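Local atomic coordinates of trans-4-hydroxy-L-proline dehydratase (Clostridioides difficile 70-100-2010, PDB entry 6VXC), a protein that uses a glycyl radical to dehydrate trans-4-hydroxy-L-proline to (S)-1-pyrroline-5-carboxylate in the anaerobic breakdown of hydroxyproline. Residues G191-L203 with L543-G555. Numbering follows the deposited sequence.
Sequences GFLDLKKDIEARL and LMSTIVDDCIEKG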
loop_
_atom_site.group_PDB
_atom_site.type_symbol
_atom_site.label_atom_id
_atom_site.label_comp_id
_atom_site.label_asym_id
_atom_site.label_seq_id
_atom_site.Cartn_x
_atom_site.Cartn_y
_atom_site.Cartn_z
ATOM N N GLY A 191 25.023 -7.106 -9.884
ATOM C CA GLY A 191 25.258 -5.806 -9.298
ATOM C C GLY A 191 24.953 -4.720 -10.311
ATOM O O GLY A 191 24.598 -4.992 -11.452
ATOM N N PHE A 192 25.081 -3.466 -9.873
ATOM C CA PHE A 192 24.782 -2.362 -10.773
ATOM C C PHE A 192 25.876 -2.117 -11.807
ATOM O O PHE A 192 25.593 -1.513 -12.850
ATOM C CB PHE A 192 24.478 -1.104 -9.963
ATOM C CG PHE A 192 23.104 -1.136 -9.367
ATOM C CD1 PHE A 192 22.007 -0.707 -10.101
ATOM C CD2 PHE A 192 22.895 -1.659 -8.096
ATOM C CE1 PHE A 192 20.715 -0.775 -9.564
ATOM C CE2 PHE A 192 21.606 -1.727 -7.554
ATOM C CZ PHE A 192 20.521 -1.288 -8.284
ATOM N N LEU A 193 27.099 -2.597 -11.567
ATOM C CA LEU A 193 28.091 -2.607 -12.632
ATOM C C LEU A 193 27.698 -3.585 -13.728
ATOM O O LEU A 193 27.911 -3.303 -14.910
ATOM C CB LEU A 193 29.474 -2.954 -12.086
ATOM C CG LEU A 193 30.089 -1.915 -11.175
ATOM C CD1 LEU A 193 31.355 -2.480 -10.571
ATOM C CD2 LEU A 193 30.371 -0.629 -11.955
ATOM N N ASP A 194 27.129 -4.738 -13.352
ATOM C CA ASP A 194 26.622 -5.686 -14.348
ATOM C C ASP A 194 25.488 -5.077 -15.167
ATOM O O ASP A 194 25.428 -5.240 -16.393
ATOM C CB ASP A 194 26.109 -6.959 -13.679
ATOM C CG ASP A 194 27.192 -7.755 -12.989
ATOM O OD1 ASP A 194 28.321 -7.839 -13.524
ATOM O OD2 ASP A 194 26.892 -8.312 -11.908
ATOM N N LEU A 195 24.524 -4.449 -14.489
ATOM C CA LEU A 195 23.394 -3.864 -15.200
ATOM C C LEU A 195 23.886 -2.773 -16.134
ATOM O O LEU A 195 23.424 -2.663 -17.271
ATOM C CB LEU A 195 22.374 -3.319 -14.197
ATOM C CG LEU A 195 21.669 -4.375 -13.321
ATOM C CD1 LEU A 195 20.908 -3.753 -12.141
ATOM C CD2 LEU A 195 20.715 -5.193 -14.157
ATOM N N LYS A 196 24.875 -1.993 -15.692
ATOM C CA LYS A 196 25.411 -0.958 -16.571
ATOM C C LYS A 196 26.007 -1.560 -17.840
ATOM O O LYS A 196 25.798 -1.041 -18.936
ATOM C CB LYS A 196 26.445 -0.112 -15.836
ATOM C CG LYS A 196 26.877 1.083 -16.662
ATOM C CD LYS A 196 27.878 1.955 -15.948
ATOM C CE LYS A 196 28.370 3.056 -16.881
ATOM N NZ LYS A 196 29.364 3.920 -16.211
ATOM N N LYS A 197 26.721 -2.681 -17.720
ATOM C CA LYS A 197 27.229 -3.345 -18.917
ATOM C C LYS A 197 26.090 -3.798 -19.815
ATOM O O LYS A 197 26.191 -3.730 -21.043
ATOM C CB LYS A 197 28.110 -4.536 -18.533
ATOM C CG LYS A 197 29.437 -4.133 -17.940
ATOM C CD LYS A 197 30.318 -5.335 -17.658
ATOM C CE LYS A 197 31.750 -4.901 -17.397
ATOM N NZ LYS A 197 32.559 -6.005 -16.805
ATOM N N ASP A 198 25.016 -4.316 -19.218
ATOM C CA ASP A 198 23.835 -4.657 -20.002
ATOM C C ASP A 198 23.289 -3.433 -20.731
ATOM O O ASP A 198 22.876 -3.525 -21.890
ATOM C CB ASP A 198 22.749 -5.257 -19.106
ATOM C CG ASP A 198 23.131 -6.618 -18.522
ATOM O OD1 ASP A 198 24.072 -7.274 -19.017
ATOM O OD2 ASP A 198 22.469 -7.035 -17.553
ATOM N N ILE A 199 23.243 -2.289 -20.051
ATOM C CA ILE A 199 22.695 -1.081 -20.654
ATOM C C ILE A 199 23.593 -0.590 -21.788
ATOM O O ILE A 199 23.117 -0.233 -22.871
ATOM C CB ILE A 199 22.484 -0.007 -19.570
ATOM C CG1 ILE A 199 21.334 -0.427 -18.629
ATOM C CG2 ILE A 199 22.276 1.384 -20.207
ATOM C CD1 ILE A 199 21.374 0.240 -17.261
ATOM N N GLU A 200 24.904 -0.604 -21.572
ATOM C CA GLU A 200 25.828 -0.186 -22.621
ATOM C C GLU A 200 25.725 -1.092 -23.837
ATOM O O GLU A 200 25.826 -0.626 -24.978
ATOM C CB GLU A 200 27.247 -0.155 -22.058
ATOM C CG GLU A 200 27.444 1.006 -21.092
ATOM C CD GLU A 200 28.754 0.969 -20.322
ATOM O OE1 GLU A 200 29.382 -0.108 -20.223
ATOM O OE2 GLU A 200 29.169 2.045 -19.842
ATOM N N ALA A 201 25.504 -2.390 -23.619
ATOM C CA ALA A 201 25.294 -3.291 -24.746
ATOM C C ALA A 201 24.040 -2.916 -25.530
ATOM O O ALA A 201 24.044 -2.934 -26.767
ATOM C CB ALA A 201 25.208 -4.733 -24.255
ATOM N N ARG A 202 22.951 -2.578 -24.827
ATOM C CA ARG A 202 21.737 -2.142 -25.515
ATOM C C ARG A 202 21.984 -0.859 -26.303
ATOM O O ARG A 202 21.534 -0.727 -27.443
ATOM C CB ARG A 202 20.600 -1.928 -24.515
ATOM C CG ARG A 202 19.908 -3.191 -24.042
ATOM C CD ARG A 202 19.094 -3.882 -25.145
ATOM N NE ARG A 202 17.886 -3.135 -25.508
ATOM C CZ ARG A 202 17.617 -2.673 -26.729
ATOM N NH1 ARG A 202 18.463 -2.869 -27.727
ATOM N NH2 ARG A 202 16.498 -2.002 -26.949
ATOM N N LEU A 203 22.673 0.110 -25.695
ATOM C CA LEU A 203 22.950 1.368 -26.385
ATOM C C LEU A 203 23.713 1.135 -27.689
ATOM O O LEU A 203 23.459 1.808 -28.692
ATOM C CB LEU A 203 23.713 2.322 -25.465
ATOM C CG LEU A 203 22.854 3.055 -24.426
ATOM C CD1 LEU A 203 23.706 3.741 -23.358
ATOM C CD2 LEU A 203 21.943 4.059 -25.116
ATOM N N LEU A 543 16.353 4.699 -12.015
ATOM C CA LEU A 543 16.860 3.686 -11.091
ATOM C C LEU A 543 15.899 2.503 -11.019
ATOM O O LEU A 543 16.293 1.362 -11.266
ATOM C CB LEU A 543 17.115 4.272 -9.698
ATOM C CG LEU A 543 17.578 3.248 -8.644
ATOM C CD1 LEU A 543 18.895 2.583 -9.085
ATOM C CD2 LEU A 543 17.754 3.879 -7.244
ATOM N N MET A 544 14.614 2.754 -10.761
ATOM C CA MET A 544 13.676 1.632 -10.713
ATOM C C MET A 544 13.706 0.825 -12.010
ATOM O O MET A 544 13.621 -0.409 -11.984
ATOM C CB MET A 544 12.256 2.123 -10.419
ATOM C CG MET A 544 11.219 0.994 -10.333
ATOM S SD MET A 544 11.403 0.008 -8.819
ATOM C CE MET A 544 10.833 1.211 -7.625
ATOM N N SER A 545 13.851 1.502 -13.154
ATOM C CA SER A 545 13.839 0.795 -14.428
ATOM C C SER A 545 14.964 -0.231 -14.528
ATOM O O SER A 545 14.803 -1.249 -15.205
ATOM C CB SER A 545 13.913 1.791 -15.586
ATOM O OG SER A 545 12.814 2.687 -15.556
ATOM N N THR A 546 16.111 0.015 -13.886
ATOM C CA THR A 546 17.237 -0.905 -14.035
ATOM C C THR A 546 16.950 -2.283 -13.456
ATOM O O THR A 546 17.588 -3.253 -13.869
ATOM C CB THR A 546 18.506 -0.351 -13.373
ATOM O OG1 THR A 546 18.298 -0.240 -11.955
ATOM C CG2 THR A 546 18.914 1.026 -13.973
ATOM N N ILE A 547 15.998 -2.408 -12.532
ATOM C CA ILE A 547 15.787 -3.670 -11.840
ATOM C C ILE A 547 14.414 -4.278 -12.121
ATOM O O ILE A 547 14.017 -5.211 -11.440
ATOM C CB ILE A 547 16.003 -3.515 -10.322
ATOM C CG1 ILE A 547 15.047 -2.461 -9.776
ATOM C CG2 ILE A 547 17.478 -3.216 -10.012
ATOM C CD1 ILE A 547 14.990 -2.398 -8.264
ATOM N N VAL A 548 13.698 -3.741 -13.077
ATOM C CA VAL A 548 12.412 -4.243 -13.409
ATOM C C VAL A 548 12.355 -4.824 -14.811
ATOM O O VAL A 548 12.598 -4.135 -15.780
ATOM C CB VAL A 548 11.315 -3.169 -13.294
ATOM C CG1 VAL A 548 10.046 -3.665 -13.940
ATOM C CG2 VAL A 548 11.093 -2.695 -11.891
ATOM N N ASP A 549 11.986 -6.085 -14.884
ATOM C CA ASP A 549 11.826 -6.737 -16.142
ATOM C C ASP A 549 10.873 -6.089 -17.108
ATOM O O ASP A 549 9.725 -5.886 -16.896
ATOM C CB ASP A 549 11.532 -8.208 -16.076
ATOM C CG ASP A 549 12.718 -9.023 -15.671
ATOM O OD1 ASP A 549 13.823 -8.618 -15.902
ATOM O OD2 ASP A 549 12.495 -10.071 -15.147
ATOM N N ASP A 550 11.652 -6.003 -18.149
ATOM C CA ASP A 550 11.824 -5.609 -19.469
ATOM C C ASP A 550 12.318 -4.211 -19.751
ATOM O O ASP A 550 12.544 -3.948 -20.874
ATOM C CB ASP A 550 11.099 -6.405 -20.550
ATOM C CG ASP A 550 10.724 -7.810 -20.120
ATOM O OD1 ASP A 550 11.486 -8.500 -19.493
ATOM O OD2 ASP A 550 9.629 -8.188 -20.414
ATOM N N CYS A 551 12.620 -3.401 -18.724
ATOM C CA CYS A 551 12.897 -2.016 -19.095
ATOM C C CYS A 551 14.180 -1.905 -19.913
ATOM O O CYS A 551 14.206 -1.221 -20.943
ATOM C CB CYS A 551 12.970 -1.131 -17.844
ATOM S SG CYS A 551 11.406 -1.051 -16.910
ATOM N N ILE A 552 15.252 -2.582 -19.482
ATOM C CA ILE A 552 16.523 -2.498 -20.208
ATOM C C ILE A 552 16.377 -3.080 -21.609
ATOM O O ILE A 552 16.737 -2.442 -22.607
ATOM C CB ILE A 552 17.656 -3.185 -19.409
ATOM C CG1 ILE A 552 17.996 -2.377 -18.149
ATOM C CG2 ILE A 552 18.892 -3.424 -20.274
ATOM C CD1 ILE A 552 18.984 -3.054 -17.191
ATOM N N GLU A 553 15.812 -4.284 -21.706
ATOM C CA GLU A 553 15.630 -4.929 -23.007
ATOM C C GLU A 553 14.771 -4.086 -23.944
ATOM O O GLU A 553 15.076 -3.967 -25.138
ATOM C CB GLU A 553 15.016 -6.317 -22.805
ATOM C CG GLU A 553 14.658 -7.073 -24.067
ATOM C CD GLU A 553 14.059 -8.454 -23.775
ATOM O OE1 GLU A 553 14.055 -8.876 -22.599
ATOM O OE2 GLU A 553 13.574 -9.110 -24.722
ATOM N N LYS A 554 13.686 -3.501 -23.425
ATOM C CA LYS A 554 12.819 -2.655 -24.240
ATOM C C LYS A 554 13.420 -1.289 -24.523
ATOM O O LYS A 554 12.980 -0.617 -25.460
ATOM C CB LYS A 554 11.472 -2.425 -23.550
ATOM C CG LYS A 554 10.530 -3.609 -23.470
ATOM C CD LYS A 554 9.265 -3.164 -22.766
ATOM C CE LYS A 554 8.210 -4.242 -22.690
ATOM N NZ LYS A 554 6.967 -3.686 -22.051
ATOM N N GLY A 555 14.415 -0.874 -23.749
ATOM C CA GLY A 555 14.870 0.496 -23.756
ATOM C C GLY A 555 13.760 1.467 -23.423
ATOM O O GLY A 555 13.586 2.484 -24.101
#
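The carbonyl O of I552 is gripped from opposite faces of its plane, by NE of R202 from helix 192-205 and by G555 N from its own segment. The arginine bond measures 3.2 Å from NE to I552 O, with an N-H...O angle of 150°; the acceptor lies near the guanidinium plane, while the donor is tilted 20° from the carbonyl plane. The G555 bond belongs to the Schellman motif that ends helix 551-554, with G555 as its C-prime residue. Bends at chi2 and chi3 bring the guanidinium edge to this helix end; E553 O is 3.0 Å from NH2 of R202, and E205 forms a salt bridge with NH1.

Next to this polar end, I552 is a knob in a hole formed by L195, D198, I199 and R202. Its CD1 meets CG1 of I199 at 3.8 Å, the two side chains crossing at about a right angle, and its CG2 packs against CG of R202. One helical turn before I199, L195 straddles the carbonyl of T546 with both methyl groups, CD2 lying 3.7 Å from T546 O.

The ring of F192 closes the other end, presenting its CE1 edge to OG1 of T546 at 3.4 Å, near the ring plane. With chi1 at 64°, T546 turns this hydroxyl back to donate to L543 O, in the carbonyl plane, which commits its proton within segment 543-555. CD1 of L543 and CG2 of I547 approach the ring obliquely, and M231 of helix 214-248 and V286 of helix 276-293 join this apolar cluster.

The contact thus docks two short helices and their linking turn on helix 192-205, away from the annotated active-site residues. Its chemistry is split between largely apolar packing from F192 to I552 and a polar clasp at R202, whose charge, shared with E205, may partly offset that of the carbonyls ending this one-turn helix.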